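Local coordinates for NRPS (Penicillium fellutanum, PDB 6NKI), which is a fungal nonribosomal peptide synthetase portion with a Rossmann-type, Male sterility-family domain that binds NADPH, at residues S261-V273 with G370-P384. Residues are numbered along the deposited sequence; the frame is centred on the assembly and turned at random.
Sequences SYNSDESDNWLFV and GGCLGVAPTDPLPVP
A single antiparallel bridge between W270 and V375 joins the irregular loop after helix 363-369 to the start of strand 270-275, the middle strand of a small mixed sheet separate from the seven-strand parallel sheet of this Rossmann-type protein. W270 and V375 form a hydrogen-bonded pair: W270 N donates to V375 O at a nearly straight 171°, and V375 N returns a more bent bond to W270 O. Just before V375, G374, with positive phi, brings its backbone against W270 O and L271.

Beyond the bridge the loop turns back at A376-D379, a type I turn, and returns against W270 and F272. With CG trans to N (chi1 -176°), the W270 indole swings out beside its own carbonyl, where one face receives V383 and P384. V383 CG2 lies 4.0 Å from the centroid of the W270 five-membered ring and P384 CD 4.3 Å, both CH-pi contacts over the face, while P384 CG reaches W270 CZ2 on the six-membered ring. The F272 ring is met differently: P382 O approaches in its plane, 4.0 Å from F272 CE1, L381 CD1 packs obliquely 3.9 Å from F272 CE2, and W270 CD1 sits over the centre of one face.

At the other end N263 ND2 donates to G371 O (3.1 Å, 176°), with the acceptor in the amide plane of N263 but the donor well above the carbonyl plane of G371. N263 OD1 meanwhile accepts from D265 N in an Asx turn. E266 lays CG and CD against C372 CB, and N269 ND2 donates to the anti lone pair of E266 OE1.

F272, about 9 Å from the bound NADPH, also touches L169. L271 pairs with L317 of strand 316-318 and packs on F233 of strand 233-235 and M319 and F322 of helix 319-330, while strand 261-263 runs parallel to strand 335-337.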
ATOM      1  N   SER A 261      -0.236 -22.944 -20.131  1.00117.21           N
ATOM      2  CA  SER A 261       0.799 -23.422 -19.227  1.00116.70           C
ATOM      3  C   SER A 261       1.703 -22.252 -18.840  1.00113.12           C
ATOM      4  O   SER A 261       1.564 -21.131 -19.347  1.00107.49           O
ATOM      5  CB  SER A 261       1.594 -24.566 -19.852  1.00124.78           C
ATOM      6  OG  SER A 261       2.393 -24.131 -20.931  1.00125.31           O
ATOM      7  N   TYR A 262       2.632 -22.523 -17.927  1.00114.23           N
ATOM      8  CA  TYR A 262       3.560 -21.506 -17.455  1.00113.24           C
ATOM      9  C   TYR A 262       4.814 -22.202 -16.942  1.00110.18           C
ATOM     10  O   TYR A 262       4.848 -23.423 -16.779  1.00113.59           O
ATOM     11  CB  TYR A 262       2.925 -20.636 -16.361  1.00116.43           C
ATOM     12  CG  TYR A 262       2.711 -21.376 -15.061  1.00127.43           C
ATOM     13  CD1 TYR A 262       1.554 -22.114 -14.834  1.00128.18           C
ATOM     14  CD2 TYR A 262       3.671 -21.343 -14.055  1.00132.02           C
ATOM     15  CE1 TYR A 262       1.366 -22.802 -13.636  1.00129.39           C
ATOM     16  CE2 TYR A 262       3.490 -22.026 -12.867  1.00130.62           C
ATOM     17  CZ  TYR A 262       2.341 -22.749 -12.659  1.00130.52           C
ATOM     18  OH  TYR A 262       2.179 -23.405 -11.461  1.00133.09           O
ATOM     19  N   ASN A 263       5.847 -21.403 -16.689  1.00107.87           N
ATOM     20  CA  ASN A 263       7.084 -21.913 -16.111  1.00110.18           C
ATOM     21  C   ASN A 263       6.953 -21.988 -14.594  1.00111.35           C
ATOM     22  O   ASN A 263       6.754 -20.964 -13.928  1.00108.53           O
ATOM     23  CB  ASN A 263       8.254 -21.023 -16.507  1.00104.97           C
ATOM     24  CG  ASN A 263       9.575 -21.543 -16.000  1.00114.97           C
ATOM     25  OD1 ASN A 263       9.654 -22.598 -15.372  1.00109.49           O
ATOM     26  ND2 ASN A 263      10.629 -20.779 -16.246  1.00113.18           N
ATOM     27  N   SER A 264       7.087 -23.195 -14.050  1.00118.37           N
ATOM     28  CA  SER A 264       6.892 -23.442 -12.626  1.00121.20           C
ATOM     29  C   SER A 264       8.174 -23.833 -11.903  1.00118.54           C
ATOM     30  O   SER A 264       8.117 -24.190 -10.717  1.00111.53           O
ATOM     31  CB  SER A 264       5.843 -24.538 -12.418  1.00133.11           C
ATOM     32  OG  SER A 264       5.721 -24.852 -11.040  1.00134.83           O
ATOM     33  N   ASP A 265       9.325 -23.787 -12.574  1.00120.22           N
ATOM     34  CA  ASP A 265      10.560 -24.251 -11.955  1.00126.66           C
ATOM     35  C   ASP A 265      11.251 -23.179 -11.132  1.00125.10           C
ATOM     36  O   ASP A 265      12.333 -23.432 -10.595  1.00131.65           O
ATOM     37  CB  ASP A 265      11.520 -24.793 -13.018  1.00133.43           C
ATOM     38  CG  ASP A 265      11.036 -26.099 -13.622  1.00137.96           C
ATOM     39  OD1 ASP A 265      10.271 -26.814 -12.931  1.00140.66           O
ATOM     40  OD2 ASP A 265      11.426 -26.412 -14.769  1.00138.95           O
ATOM     41  N   GLU A 266      10.650 -22.008 -10.995  1.00122.92           N
ATOM     42  CA  GLU A 266      11.231 -20.919 -10.227  1.00117.59           C
ATOM     43  C   GLU A 266      10.262 -20.387  -9.185  1.00112.53           C
ATOM     44  O   GLU A 266      10.268 -19.191  -8.892  1.00108.28           O
ATOM     45  CB  GLU A 266      11.648 -19.783 -11.146  1.00113.86           C
ATOM     46  CG  GLU A 266      10.471 -19.211 -11.904  1.00113.03           C
ATOM     47  CD  GLU A 266      10.820 -17.911 -12.550  1.00112.53           C
ATOM     48  OE1 GLU A 266      11.944 -17.434 -12.282  1.00111.83           O
ATOM     49  OE2 GLU A 266       9.990 -17.382 -13.326  1.00111.64           O
ATOM     50  N   SER A 267       9.417 -21.260  -8.625  1.00112.45           N
ATOM     51  CA  SER A 267       8.401 -20.805  -7.677  1.00110.49           C
ATOM     52  C   SER A 267       9.011 -20.105  -6.462  1.00109.06           C
ATOM     53  O   SER A 267       8.392 -19.197  -5.891  1.00103.17           O
ATOM     54  CB  SER A 267       7.529 -21.977  -7.241  1.00111.80           C
ATOM     55  OG  SER A 267       6.635 -22.311  -8.279  1.00112.43           O
ATOM     56  N   ASP A 268      10.222 -20.484  -6.070  1.00115.23           N
ATOM     57  CA  ASP A 268      10.849 -19.865  -4.915  1.00120.09           C
ATOM     58  C   ASP A 268      11.649 -18.616  -5.280  1.00115.88           C
ATOM     59  O   ASP A 268      12.185 -17.959  -4.384  1.00118.01           O
ATOM     60  CB  ASP A 268      11.735 -20.895  -4.200  1.00138.10           C
ATOM     61  CG  ASP A 268      11.946 -20.578  -2.722  1.00150.74           C
ATOM     62  OD1 ASP A 268      11.479 -19.515  -2.253  1.00145.71           O
ATOM     63  OD2 ASP A 268      12.547 -21.426  -2.022  1.00156.30           O
ATOM     64  N   ASN A 269      11.733 -18.257  -6.562  1.00110.59           N
ATOM     65  CA  ASN A 269      12.400 -17.018  -6.928  1.00104.13           C
ATOM     66  C   ASN A 269      11.539 -15.813  -6.587  1.00100.98           C
ATOM     67  O   ASN A 269      10.325 -15.903  -6.381  1.00 85.55           O
ATOM     68  CB  ASN A 269      12.729 -16.932  -8.426  1.00 98.37           C
ATOM     69  CG  ASN A 269      13.916 -17.773  -8.829  1.00 96.64           C
ATOM     70  OD1 ASN A 269      14.763 -18.133  -8.009  1.00 97.44           O
ATOM     71  ND2 ASN A 269      14.047 -17.989 -10.125  1.00 97.24           N
ATOM     72  N   TRP A 270      12.188 -14.654  -6.590  1.00 98.74           N
ATOM     73  CA  TRP A 270      11.569 -13.389  -6.227  1.00 95.44           C
ATOM     74  C   TRP A 270      11.354 -12.517  -7.464  1.00 93.21           C
ATOM     75  O   TRP A 270      12.241 -12.404  -8.317  1.00 81.92           O
ATOM     76  CB  TRP A 270      12.429 -12.633  -5.210  1.00 93.93           C
ATOM     77  CG  TRP A 270      11.748 -11.412  -4.799  1.00 95.81           C
ATOM     78  CD1 TRP A 270      11.866 -10.180  -5.364  1.00 95.59           C
ATOM     79  CD2 TRP A 270      10.821 -11.279  -3.736  1.00 98.97           C
ATOM     80  NE1 TRP A 270      11.055  -9.286  -4.729  1.00 90.57           N
ATOM     81  CE2 TRP A 270      10.407  -9.933  -3.714  1.00 95.11           C
ATOM     82  CE3 TRP A 270      10.295 -12.166  -2.792  1.00 99.79           C
ATOM     83  CZ2 TRP A 270       9.498  -9.454  -2.783  1.00 99.16           C
ATOM     84  CZ3 TRP A 270       9.388 -11.684  -1.867  1.00 97.40           C
ATOM     85  CH2 TRP A 270       8.997 -10.345  -1.876  1.00 97.35           C
ATOM     86  N   LEU A 271      10.183 -11.886  -7.528  1.00 78.11           N
ATOM     87  CA  LEU A 271       9.760 -11.025  -8.630  1.00 90.83           C
ATOM     88  C   LEU A 271       9.561  -9.597  -8.111  1.00 86.46           C
ATOM     89  O   LEU A 271       8.731  -9.364  -7.222  1.00 74.40           O
ATOM     90  CB  LEU A 271       8.450 -11.538  -9.238  1.00 76.32           C
ATOM     91  CG  LEU A 271       7.865 -10.841 -10.471  1.00 75.30           C
ATOM     92  CD1 LEU A 271       8.699 -11.198 -11.701  1.00 97.03           C
ATOM     93  CD2 LEU A 271       6.377 -11.138 -10.697  1.00 74.67           C
ATOM     94  N   PHE A 272      10.285  -8.637  -8.693  1.00 85.87           N
ATOM     95  CA  PHE A 272      10.182  -7.238  -8.270  1.00 80.95           C
ATOM     96  C   PHE A 272       9.039  -6.559  -9.012  1.00 80.04           C
ATOM     97  O   PHE A 272       9.198  -6.131 -10.157  1.00 85.22           O
ATOM     98  CB  PHE A 272      11.491  -6.488  -8.501  1.00 82.88           C
ATOM     99  CG  PHE A 272      12.625  -6.936  -7.609  1.00 86.76           C
ATOM    100  CD1 PHE A 272      12.668  -6.547  -6.267  1.00 82.53           C
ATOM    101  CD2 PHE A 272      13.671  -7.703  -8.122  1.00 88.99           C
ATOM    102  CE1 PHE A 272      13.701  -6.945  -5.450  1.00 81.37           C
ATOM    103  CE2 PHE A 272      14.716  -8.098  -7.303  1.00 91.21           C
ATOM    104  CZ  PHE A 272      14.719  -7.719  -5.958  1.00 90.76           C
ATOM    105  N   VAL A 273       7.906  -6.397  -8.341  1.00 77.07           N
ATOM    106  CA  VAL A 273       6.759  -5.709  -8.920  1.00 74.36           C
ATOM    107  C   VAL A 273       6.041  -4.887  -7.832  1.00 75.42           C
ATOM    108  O   VAL A 273       5.999  -5.270  -6.654  1.00 65.86           O
ATOM    109  CB  VAL A 273       5.837  -6.741  -9.628  1.00 68.93           C
ATOM    110  CG1 VAL A 273       5.336  -7.758  -8.642  1.00 68.28           C
ATOM    111  CG2 VAL A 273       4.657  -6.086 -10.285  1.00 66.64           C
ATOM    112  N   GLY A 370      16.002 -18.000 -18.876  1.00148.17           N
ATOM    113  CA  GLY A 370      15.601 -19.392 -18.850  1.00153.29           C
ATOM    114  C   GLY A 370      14.094 -19.520 -18.843  1.00147.71           C
ATOM    115  O   GLY A 370      13.537 -20.421 -18.208  1.00147.85           O
ATOM    116  N   GLY A 371      13.424 -18.616 -19.558  1.00145.83           N
ATOM    117  CA  GLY A 371      11.980 -18.539 -19.502  1.00143.62           C
ATOM    118  C   GLY A 371      11.429 -18.092 -18.170  1.00136.76           C
ATOM    119  O   GLY A 371      10.232 -18.250 -17.910  1.00133.66           O
ATOM    120  N   CYS A 372      12.268 -17.509 -17.325  1.00130.99           N
ATOM    121  CA  CYS A 372      11.932 -17.282 -15.932  1.00124.23           C
ATOM    122  C   CYS A 372      12.032 -15.798 -15.607  1.00114.69           C
ATOM    123  O   CYS A 372      13.121 -15.212 -15.648  1.00113.20           O
ATOM    124  CB  CYS A 372      12.825 -18.154 -15.040  1.00127.44           C
ATOM    125  SG  CYS A 372      14.607 -17.950 -15.148  1.00130.13           S
ATOM    126  N   LEU A 373      10.876 -15.184 -15.350  1.00110.13           N
ATOM    127  CA  LEU A 373      10.782 -13.870 -14.738  1.00103.34           C
ATOM    128  C   LEU A 373      11.403 -13.908 -13.340  1.00108.88           C
ATOM    129  O   LEU A 373      11.696 -14.977 -12.791  1.00120.41           O
ATOM    130  CB  LEU A 373       9.323 -13.435 -14.615  1.00 93.30           C
ATOM    131  CG  LEU A 373       8.553 -13.288 -15.923  1.00 91.24           C
ATOM    132  CD1 LEU A 373       7.099 -12.949 -15.650  1.00 87.37           C
ATOM    133  CD2 LEU A 373       9.230 -12.229 -16.777  1.00 93.82           C
ATOM    134  N   GLY A 374      11.608 -12.748 -12.743  1.00101.43           N
ATOM    135  CA  GLY A 374      12.062 -12.760 -11.371  1.00102.07           C
ATOM    136  C   GLY A 374      13.453 -13.354 -11.183  1.00104.75           C
ATOM    137  O   GLY A 374      14.147 -13.723 -12.118  1.00108.77           O
ATOM    138  N   VAL A 375      13.840 -13.463  -9.910  1.00105.85           N
ATOM    139  CA  VAL A 375      15.239 -13.491  -9.492  1.00107.88           C
ATOM    140  C   VAL A 375      15.404 -14.447  -8.319  1.00106.37           C
ATOM    141  O   VAL A 375      14.537 -14.536  -7.440  1.00101.31           O
ATOM    142  CB  VAL A 375      15.705 -12.057  -9.102  1.00109.82           C
ATOM    143  CG1 VAL A 375      17.061 -12.061  -8.422  1.00111.81           C
ATOM    144  CG2 VAL A 375      15.752 -11.151 -10.327  1.00111.11           C
ATOM    145  N   ALA A 376      16.533 -15.154  -8.303  1.00117.34           N
ATOM    146  CA  ALA A 376      16.861 -16.007  -7.167  1.00127.94           C
ATOM    147  C   ALA A 376      16.960 -15.180  -5.888  1.00134.84           C
ATOM    148  O   ALA A 376      17.477 -14.060  -5.912  1.00133.86           O
ATOM    149  CB  ALA A 376      18.177 -16.741  -7.408  1.00132.44           C
ATOM    150  N   PRO A 377      16.484 -15.699  -4.752  1.00142.90           N
ATOM    151  CA  PRO A 377      16.585 -14.933  -3.500  1.00143.18           C
ATOM    152  C   PRO A 377      18.000 -14.877  -2.947  1.00146.63           C
ATOM    153  O   PRO A 377      18.234 -14.156  -1.968  1.00145.96           O
ATOM    154  CB  PRO A 377      15.647 -15.686  -2.554  1.00144.30           C
ATOM    155  CG  PRO A 377      15.736 -17.107  -3.035  1.00153.58           C
ATOM    156  CD  PRO A 377      15.894 -17.033  -4.539  1.00150.40           C
ATOM    157  N   THR A 378      18.943 -15.615  -3.538  1.00149.44           N
ATOM    158  CA  THR A 378      20.352 -15.559  -3.172  1.00152.71           C
ATOM    159  C   THR A 378      21.158 -14.660  -4.100  1.00156.13           C
ATOM    160  O   THR A 378      22.385 -14.597  -3.975  1.00160.57           O
ATOM    161  CB  THR A 378      20.960 -16.964  -3.180  1.00154.26           C
ATOM    162  OG1 THR A 378      20.924 -17.494  -4.510  1.00156.93           O
ATOM    163  CG2 THR A 378      20.177 -17.881  -2.244  1.00151.00           C
ATOM    164  N   ASP A 379      20.493 -13.972  -5.019  1.00155.90           N
ATOM    165  CA  ASP A 379      21.111 -13.142  -6.038  1.00159.63           C
ATOM    166  C   ASP A 379      21.469 -11.779  -5.438  1.00160.37           C
ATOM    167  O   ASP A 379      20.894 -11.371  -4.427  1.00159.56           O
ATOM    168  CB  ASP A 379      20.133 -13.010  -7.203  1.00160.13           C
ATOM    169  CG  ASP A 379      20.787 -12.578  -8.496  1.00163.44           C
ATOM    170  OD1 ASP A 379      21.435 -13.423  -9.148  1.00167.42           O
ATOM    171  OD2 ASP A 379      20.647 -11.391  -8.859  1.00161.33           O
ATOM    172  N   PRO A 380      22.443 -11.069  -6.020  1.00163.93           N
ATOM    173  CA  PRO A 380      22.885  -9.797  -5.412  1.00160.09           C
ATOM    174  C   PRO A 380      21.805  -8.737  -5.232  1.00149.08           C
ATOM    175  O   PRO A 380      21.965  -7.865  -4.366  1.00152.24           O
ATOM    176  CB  PRO A 380      23.980  -9.321  -6.377  1.00165.24           C
ATOM    177  CG  PRO A 380      24.531 -10.573  -6.934  1.00171.78           C
ATOM    178  CD  PRO A 380      23.372 -11.514  -7.072  1.00170.29           C
ATOM    179  N   LEU A 381      20.727  -8.763  -6.014  1.00137.42           N
ATOM    180  CA  LEU A 381      19.698  -7.727  -5.939  1.00125.14           C
ATOM    181  C   LEU A 381      19.091  -7.634  -4.538  1.00117.58           C
ATOM    182  O   LEU A 381      19.212  -8.580  -3.747  1.00117.48           O
ATOM    183  CB  LEU A 381      18.615  -7.981  -6.993  1.00120.35           C
ATOM    184  CG  LEU A 381      19.057  -7.679  -8.428  1.00117.83           C
ATOM    185  CD1 LEU A 381      17.993  -8.076  -9.421  1.00115.85           C
ATOM    186  CD2 LEU A 381      19.368  -6.207  -8.565  1.00115.19           C
ATOM    187  N   PRO A 382      18.439  -6.513  -4.186  1.00111.32           N
ATOM    188  CA  PRO A 382      18.004  -6.290  -2.796  1.00109.71           C
ATOM    189  C   PRO A 382      16.746  -7.070  -2.430  1.00112.51           C
ATOM    190  O   PRO A 382      15.712  -6.494  -2.076  1.00111.70           O
ATOM    191  CB  PRO A 382      17.753  -4.775  -2.775  1.00104.62           C
ATOM    192  CG  PRO A 382      17.260  -4.486  -4.138  1.00102.27           C
ATOM    193  CD  PRO A 382      18.094  -5.366  -5.043  1.00108.37           C
ATOM    194  N   VAL A 383      16.828  -8.393  -2.499  1.00118.09           N
ATOM    195  CA  VAL A 383      15.631  -9.190  -2.210  1.00120.54           C
ATOM    196  C   VAL A 383      15.274  -9.029  -0.731  1.00115.93           C
ATOM    197  O   VAL A 383      16.148  -9.211   0.139  1.00122.36           O
ATOM    198  CB  VAL A 383      15.852 -10.665  -2.600  1.00135.42           C
ATOM    199  CG1 VAL A 383      16.954 -11.317  -1.763  1.00147.98           C
ATOM    200  CG2 VAL A 383      14.560 -11.454  -2.513  1.00135.31           C
ATOM    201  N   PRO A 384      14.051  -8.616  -0.401  1.00109.61           N
ATOM    202  CA  PRO A 384      13.682  -8.406   1.011  1.00109.83           C
ATOM    203  C   PRO A 384      13.655  -9.703   1.793  1.00122.68           C
ATOM    204  O   PRO A 384      12.888 -10.616   1.484  1.00124.22           O
ATOM    205  CB  PRO A 384      12.291  -7.766   0.927  1.00100.83           C
ATOM    206  CG  PRO A 384      11.781  -8.112  -0.403  1.00 98.93           C
ATOM    207  CD  PRO A 384      12.984  -8.165  -1.305  1.00104.12           C
TER